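Local coordinates for protein uncharacterized metal-dependent hydrolase (Pyrococcus furiosus, PDB 3ICJ) that binds two zinc ions and probably hydrolyses carbon-nitrogen bonds other than peptide bonds, as a member of the amidohydrolase family, at residues 361-366 with 385-390; 422-427 with 459-464. All blocks are in the same frame, centred on the assembly; numbering follows the deposited sequence. Where two conformers were deposited one is given.

Interaction 1: residues 361-366 with 385-390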
loop_
_atom_site.group_PDB
_atom_site.type_symbol
_atom_site.label_atom_id
_atom_site.label_comp_id
_atom_site.label_asym_id
_atom_site.label_seq_id
_atom_site.Cartn_x
_atom_site.Cartn_y
_atom_site.Cartn_z
ATOM N N ALA A 361 10.862 20.636 1.602
ATOM C CA ALA A 361 11.514 19.917 2.682
ATOM C C ALA A 361 12.711 19.109 2.177
ATOM O O ALA A 361 13.761 19.098 2.827
ATOM C CB ALA A 361 10.532 19.037 3.386
ATOM N N PHE A 362 12.545 18.454 1.020
ATOM C CA PHE A 362 13.618 17.672 0.399
ATOM C C PHE A 362 14.752 18.554 -0.112
ATOM O O PHE A 362 15.925 18.204 0.035
ATOM C CB PHE A 362 13.095 16.784 -0.747
ATOM C CG PHE A 362 12.185 15.672 -0.304
ATOM C CD1 PHE A 362 12.340 15.067 0.937
ATOM C CD2 PHE A 362 11.175 15.213 -1.150
ATOM C CE1 PHE A 362 11.493 14.035 1.339
ATOM C CE2 PHE A 362 10.325 14.185 -0.757
ATOM C CZ PHE A 362 10.482 13.594 0.486
ATOM N N GLU A 363 14.390 19.685 -0.713
ATOM C CA GLU A 363 15.352 20.668 -1.186
ATOM C C GLU A 363 16.231 21.191 -0.062
ATOM O O GLU A 363 17.452 21.215 -0.194
ATOM C CB GLU A 363 14.639 21.858 -1.802
ATOM C CG GLU A 363 14.741 21.948 -3.290
ATOM C CD GLU A 363 14.923 23.373 -3.767
ATOM O OE1 GLU A 363 15.994 23.681 -4.329
ATOM O OE2 GLU A 363 13.998 24.181 -3.569
ATOM N N GLU A 364 15.599 21.611 1.034
ATOM C CA GLU A 364 16.306 22.249 2.147
ATOM C C GLU A 364 17.242 21.266 2.829
ATOM O O GLU A 364 18.380 21.600 3.140
ATOM C CB GLU A 364 15.317 22.838 3.161
ATOM C CG GLU A 364 15.950 23.223 4.501
ATOM C CD GLU A 364 15.028 24.010 5.399
ATOM O OE1 GLU A 364 14.196 24.785 4.879
ATOM O OE2 GLU A 364 15.146 23.851 6.632
ATOM N N ALA A 365 16.758 20.045 3.031
ATOM C CA ALA A 365 17.553 18.996 3.676
ATOM C C ALA A 365 18.555 18.310 2.727
ATOM O O ALA A 365 19.320 17.456 3.162
ATOM C CB ALA A 365 16.630 17.963 4.321
ATOM N N GLU A 366 18.525 18.688 1.446
ATOM C CA GLU A 366 19.365 18.109 0.382
ATOM C C GLU A 366 19.224 16.599 0.359
ATOM O O GLU A 366 20.213 15.866 0.320
ATOM C CB GLU A 366 20.836 18.550 0.529
ATOM C CG GLU A 366 21.014 20.050 0.358
ATOM C CD GLU A 366 22.314 20.561 0.960
ATOM O OE1 GLU A 366 22.520 20.440 2.192
ATOM O OE2 GLU A 366 23.126 21.100 0.193
ATOM N N ILE A 385 10.736 18.303 -9.524
ATOM C CA ILE A 385 10.671 16.854 -9.302
ATOM C C ILE A 385 11.781 16.150 -10.073
ATOM O O ILE A 385 12.491 15.316 -9.515
ATOM C CB ILE A 385 9.254 16.301 -9.657
ATOM C CG1 ILE A 385 8.223 16.817 -8.644
ATOM C CG2 ILE A 385 9.213 14.763 -9.684
ATOM C CD1 ILE A 385 6.772 16.611 -9.059
ATOM N N LYS A 386 11.943 16.522 -11.345
ATOM C CA LYS A 386 13.017 16.011 -12.200
ATOM C C LYS A 386 14.398 16.294 -11.591
ATOM O O LYS A 386 15.209 15.374 -11.465
ATOM C CB LYS A 386 12.920 16.648 -13.599
ATOM C CG LYS A 386 13.868 16.088 -14.647
ATOM C CD LYS A 386 13.698 16.899 -15.943
ATOM C CE LYS A 386 14.894 16.766 -16.877
ATOM N NZ LYS A 386 14.830 15.504 -17.654
ATOM N N GLU A 387 14.631 17.558 -11.199
ATOM C CA GLU A 387 15.938 18.056 -10.729
ATOM C C GLU A 387 16.367 17.474 -9.379
ATOM O O GLU A 387 17.544 17.178 -9.175
ATOM C CB GLU A 387 15.950 19.607 -10.743
ATOM C CG GLU A 387 16.548 20.354 -9.536
ATOM C CD GLU A 387 15.816 21.689 -9.239
ATOM O OE1 GLU A 387 15.467 21.939 -8.061
ATOM O OE2 GLU A 387 15.570 22.485 -10.179
ATOM N N LEU A 388 15.404 17.305 -8.473
ATOM C CA LEU A 388 15.634 16.702 -7.161
ATOM C C LEU A 388 15.569 15.167 -7.192
ATOM O O LEU A 388 15.837 14.526 -6.165
ATOM C CB LEU A 388 14.596 17.218 -6.156
ATOM C CG LEU A 388 14.613 18.683 -5.711
ATOM C CD1 LEU A 388 13.337 18.985 -4.927
ATOM C CD2 LEU A 388 15.887 19.009 -4.908
ATOM N N LYS A 389 15.180 14.599 -8.344
ATOM C CA LYS A 389 15.073 13.125 -8.550
ATOM C C LYS A 389 14.204 12.449 -7.477
ATOM O O LYS A 389 14.521 11.349 -6.993
ATOM C CB LYS A 389 16.466 12.463 -8.615
ATOM C CG LYS A 389 17.466 13.098 -9.608
ATOM C CD LYS A 389 18.851 12.455 -9.458
ATOM C CE LYS A 389 19.770 12.798 -10.627
ATOM N NZ LYS A 389 20.419 14.119 -10.453
ATOM N N VAL A 390 13.106 13.114 -7.111
ATOM C CA VAL A 390 12.164 12.588 -6.116
ATOM C C VAL A 390 11.471 11.348 -6.670
ATOM O O VAL A 390 10.937 11.365 -7.788
ATOM C CB VAL A 390 11.083 13.625 -5.739
ATOM C CG1 VAL A 390 10.226 13.109 -4.570
ATOM C CG2 VAL A 390 11.725 14.962 -5.376
#
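The ring of Phe362 meets Val390 obliquely: CG1 of Val390 lies 4.0 Å from CE2 of Phe362 and almost as near its CD2, so the methyl comes in at the CD2-CE2 bond. Val390 turns this methyl to the ring by placing CG1 anti to its own backbone N (chi1 -173°). The side chain of Phe362 also touches Phe367. The other flat groups are the carboxylates of Glu363 and Glu387, their planes 53° apart and their OE1 atoms 4.2 Å from each other. That proximity of like charges is probably eased by Arg384, which forms a salt bridge with OE2 of Glu363. Between the ring and the acids sits Leu388, whose two methyls both press on CG of Glu363 from the same side, the two side chains crossing at about a right angle: CD2 of Leu388 is 3.5 Å and CD1 3.7 Å from that atom. Both helices finish here in Schellman motifs, with Glu366 and Lys389 at positive phi. Helix 352-365 packs beside helix 379-388 in the outer layer of a (beta/alpha)8-type barrel, probably built as in other amidohydrolases, with Phe362 and Val390 both reaching Ile371 of strand 370-371, while helix 328-338 covers Phe362 from Ile335.

Interaction 2: residues 422-427 with 459-464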
loop_
_atom_site.group_PDB
_atom_site.type_symbol
_atom_site.label_atom_id
_atom_site.label_comp_id
_atom_site.label_asym_id
_atom_site.label_seq_id
_atom_site.Cartn_x
_atom_site.Cartn_y
_atom_site.Cartn_z
ATOM N N THR A 422 3.469 11.445 -17.497
ATOM C CA THR A 422 4.362 12.580 -17.298
ATOM C C THR A 422 5.346 12.319 -16.157
ATOM O O THR A 422 6.557 12.435 -16.348
ATOM C CB THR A 422 3.573 13.873 -17.051
ATOM O OG1 THR A 422 2.780 14.148 -18.198
ATOM C CG2 THR A 422 4.502 15.079 -16.823
ATOM N N LEU A 423 4.830 11.941 -14.990
ATOM C CA LEU A 423 5.691 11.628 -13.858
ATOM C C LEU A 423 6.723 10.520 -14.124
ATOM O O LEU A 423 7.893 10.658 -13.764
ATOM C CB LEU A 423 4.860 11.337 -12.596
ATOM C CG LEU A 423 3.948 12.446 -12.050
ATOM C CD1 LEU A 423 3.081 11.877 -10.932
ATOM C CD2 LEU A 423 4.729 13.669 -11.573
ATOM N N SER A 424 6.309 9.450 -14.799
ATOM C CA SER A 424 7.224 8.356 -15.113
ATOM C C SER A 424 8.313 8.737 -16.137
ATOM O O SER A 424 9.396 8.152 -16.133
ATOM C CB SER A 424 6.446 7.126 -15.574
ATOM O OG SER A 424 5.800 7.402 -16.802
ATOM N N SER A 425 8.052 9.746 -16.969
ATOM C CA SER A 425 9.050 10.227 -17.923
ATOM C C SER A 425 10.090 11.202 -17.328
ATOM O O SER A 425 11.125 11.445 -17.946
ATOM C CB SER A 425 8.357 10.872 -19.128
ATOM O OG SER A 425 7.831 12.143 -18.763
ATOM N N ILE A 426 9.826 11.765 -16.147
ATOM C CA ILE A 426 10.772 12.740 -15.558
ATOM C C ILE A 426 11.508 12.251 -14.303
ATOM O O ILE A 426 12.493 12.869 -13.891
ATOM C CB ILE A 426 10.120 14.123 -15.246
ATOM C CG1 ILE A 426 9.072 13.985 -14.125
ATOM C CG2 ILE A 426 9.589 14.794 -16.548
ATOM C CD1 ILE A 426 8.549 15.283 -13.539
ATOM N N THR A 427 11.024 11.174 -13.677
ATOM C CA THR A 427 11.656 10.660 -12.468
ATOM C C THR A 427 11.361 9.164 -12.315
ATOM O O THR A 427 10.656 8.575 -13.151
ATOM C CB THR A 427 11.177 11.448 -11.204
ATOM O OG1 THR A 427 11.984 11.091 -10.075
ATOM C CG2 THR A 427 9.702 11.175 -10.893
ATOM N N GLU A 459 -2.143 10.933 -20.550
ATOM C CA GLU A 459 -1.517 10.502 -19.293
ATOM C C GLU A 459 -1.554 8.979 -19.061
ATOM O O GLU A 459 -1.018 8.486 -18.066
ATOM C CB GLU A 459 -2.071 11.265 -18.078
ATOM C CG GLU A 459 -1.660 12.763 -17.998
ATOM C CD GLU A 459 -0.159 13.017 -17.786
ATOM O OE1 GLU A 459 0.605 12.073 -17.472
ATOM O OE2 GLU A 459 0.272 14.188 -17.930
ATOM N N ARG A 460 -2.166 8.256 -20.000
ATOM C CA ARG A 460 -2.166 6.798 -20.019
ATOM C C ARG A 460 -0.737 6.322 -20.335
ATOM O O ARG A 460 0.040 7.026 -21.010
ATOM C CB ARG A 460 -3.134 6.278 -21.089
ATOM C CG ARG A 460 -4.630 6.488 -20.791
ATOM C CD ARG A 460 -5.523 6.138 -22.006
ATOM N NE ARG A 460 -5.122 6.915 -23.186
ATOM C CZ ARG A 460 -5.344 6.556 -24.446
ATOM N NH1 ARG A 460 -5.972 5.427 -24.726
ATOM N NH2 ARG A 460 -4.924 7.327 -25.435
ATOM N N VAL A 461 -0.384 5.157 -19.811
ATOM C CA VAL A 461 0.889 4.517 -20.153
ATOM C C VAL A 461 0.577 3.276 -20.994
ATOM O O VAL A 461 -0.550 2.781 -20.962
ATOM C CB VAL A 461 1.744 4.155 -18.884
ATOM C CG1 VAL A 461 2.196 5.415 -18.136
ATOM C CG2 VAL A 461 0.995 3.213 -17.950
ATOM N N SER A 462 1.563 2.779 -21.741
ATOM C CA SER A 462 1.400 1.563 -22.539
ATOM C C SER A 462 1.402 0.350 -21.606
ATOM O O SER A 462 1.774 0.465 -20.429
ATOM C CB SER A 462 2.520 1.449 -23.596
ATOM O OG SER A 462 3.767 1.124 -22.949
ATOM N N ARG A 463 0.952 -0.805 -22.104
ATOM C CA ARG A 463 0.967 -2.033 -21.284
ATOM C C ARG A 463 2.379 -2.409 -20.793
ATOM O O ARG A 463 2.547 -2.779 -19.623
ATOM C CB ARG A 463 0.288 -3.199 -22.003
ATOM C CG ARG A 463 -0.106 -4.328 -21.047
ATOM C CD ARG A 463 -1.220 -5.159 -21.647
ATOM N NE ARG A 463 -1.270 -6.479 -21.030
ATOM C CZ ARG A 463 -2.005 -6.792 -19.966
ATOM N NH1 ARG A 463 -1.973 -8.027 -19.477
ATOM N NH2 ARG A 463 -2.781 -5.875 -19.402
ATOM N N GLU A 464 3.374 -2.266 -21.676
ATOM C CA GLU A 464 4.796 -2.487 -21.349
ATOM C C GLU A 464 5.258 -1.591 -20.205
ATOM O O GLU A 464 5.925 -2.041 -19.275
ATOM C CB GLU A 464 5.691 -2.176 -22.556
ATOM C CG GLU A 464 5.509 -3.059 -23.776
ATOM C CD GLU A 464 6.332 -2.565 -24.949
ATOM O OE1 GLU A 464 7.028 -1.540 -24.790
ATOM O OE2 GLU A 464 6.297 -3.199 -26.023
#
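Thr422 and Glu459 are joined by two hydrogen bonds, one to each carboxylate oxygen. The backbone N of Thr422 gives its hydrogen to OE1 of Glu459 over 2.9 Å, nearly straight at 164° and on the syn lone pair. The hydroxyl OG1 of Thr422 donates to OE2 of Glu459 at 2.5 Å, a short bond that also arrives on the syn side but 16° out of the carboxylate plane. Thr422 can offer both donors together because its OG1 stands beside its own backbone N (chi1 -62°), and Glu459 folds back to meet them through a bend at chi2. Gripped at both oxygens, the carboxylate is held against rotation; OE2 has a further, weak and long ion pair with Arg419. Backbone bonding between Glu459 and Lys421 ties the same place together.

The carbonyl O of Thr422 is used as well: OG of Ser425 donates to it over 2.7 Å, supplementing weak bonds from the N atoms of Ser425 and Ile426. Ser424 turns its hydroxyl back into its own helix, onto the carbonyls of Leu420 and Lys421, and meets Val461 only by packing, with OG of Ser424 4.3 Å from CG1 of Val461. On the other segment, Ser462 is the N-cap of helix 463-477: its hydroxyl caps a backbone N just past Glu464, while its own N is taken by OE1 of Glu465, as in a capping box.

The contact therefore fastens the approach to helix 463-477 against helix 420-426. Val461 leans on Ala449 of helix 442-451, while Thr422 and Ile426 pack on Leu382 of helix 379-388.

How the interactions relate
Interaction 1 closes before interaction 2 opens along the chain, and their centres lie 20 Å apart. Helix 379-388 connects them: its end forms half of interaction 1, and helix 420-426 of interaction 2 packs against it. The two touch directly where O of Val390 and OG1 of Thr427 stand 2.5 Å apart, a probable hydrogen bond, with Ile385 and Thr427 in contact beside it. Val390 leads into strand 391-394 and Thr427 toward strand 429-431, neighbours in one parallel sheet. Interaction 1 joins helices 352-365 and 379-388; interaction 2, away from the metal site, ties helix 420-426 to the turn before helix 463-477, all outside that sheet, whose strand 346-349 carries the zinc ligand His348.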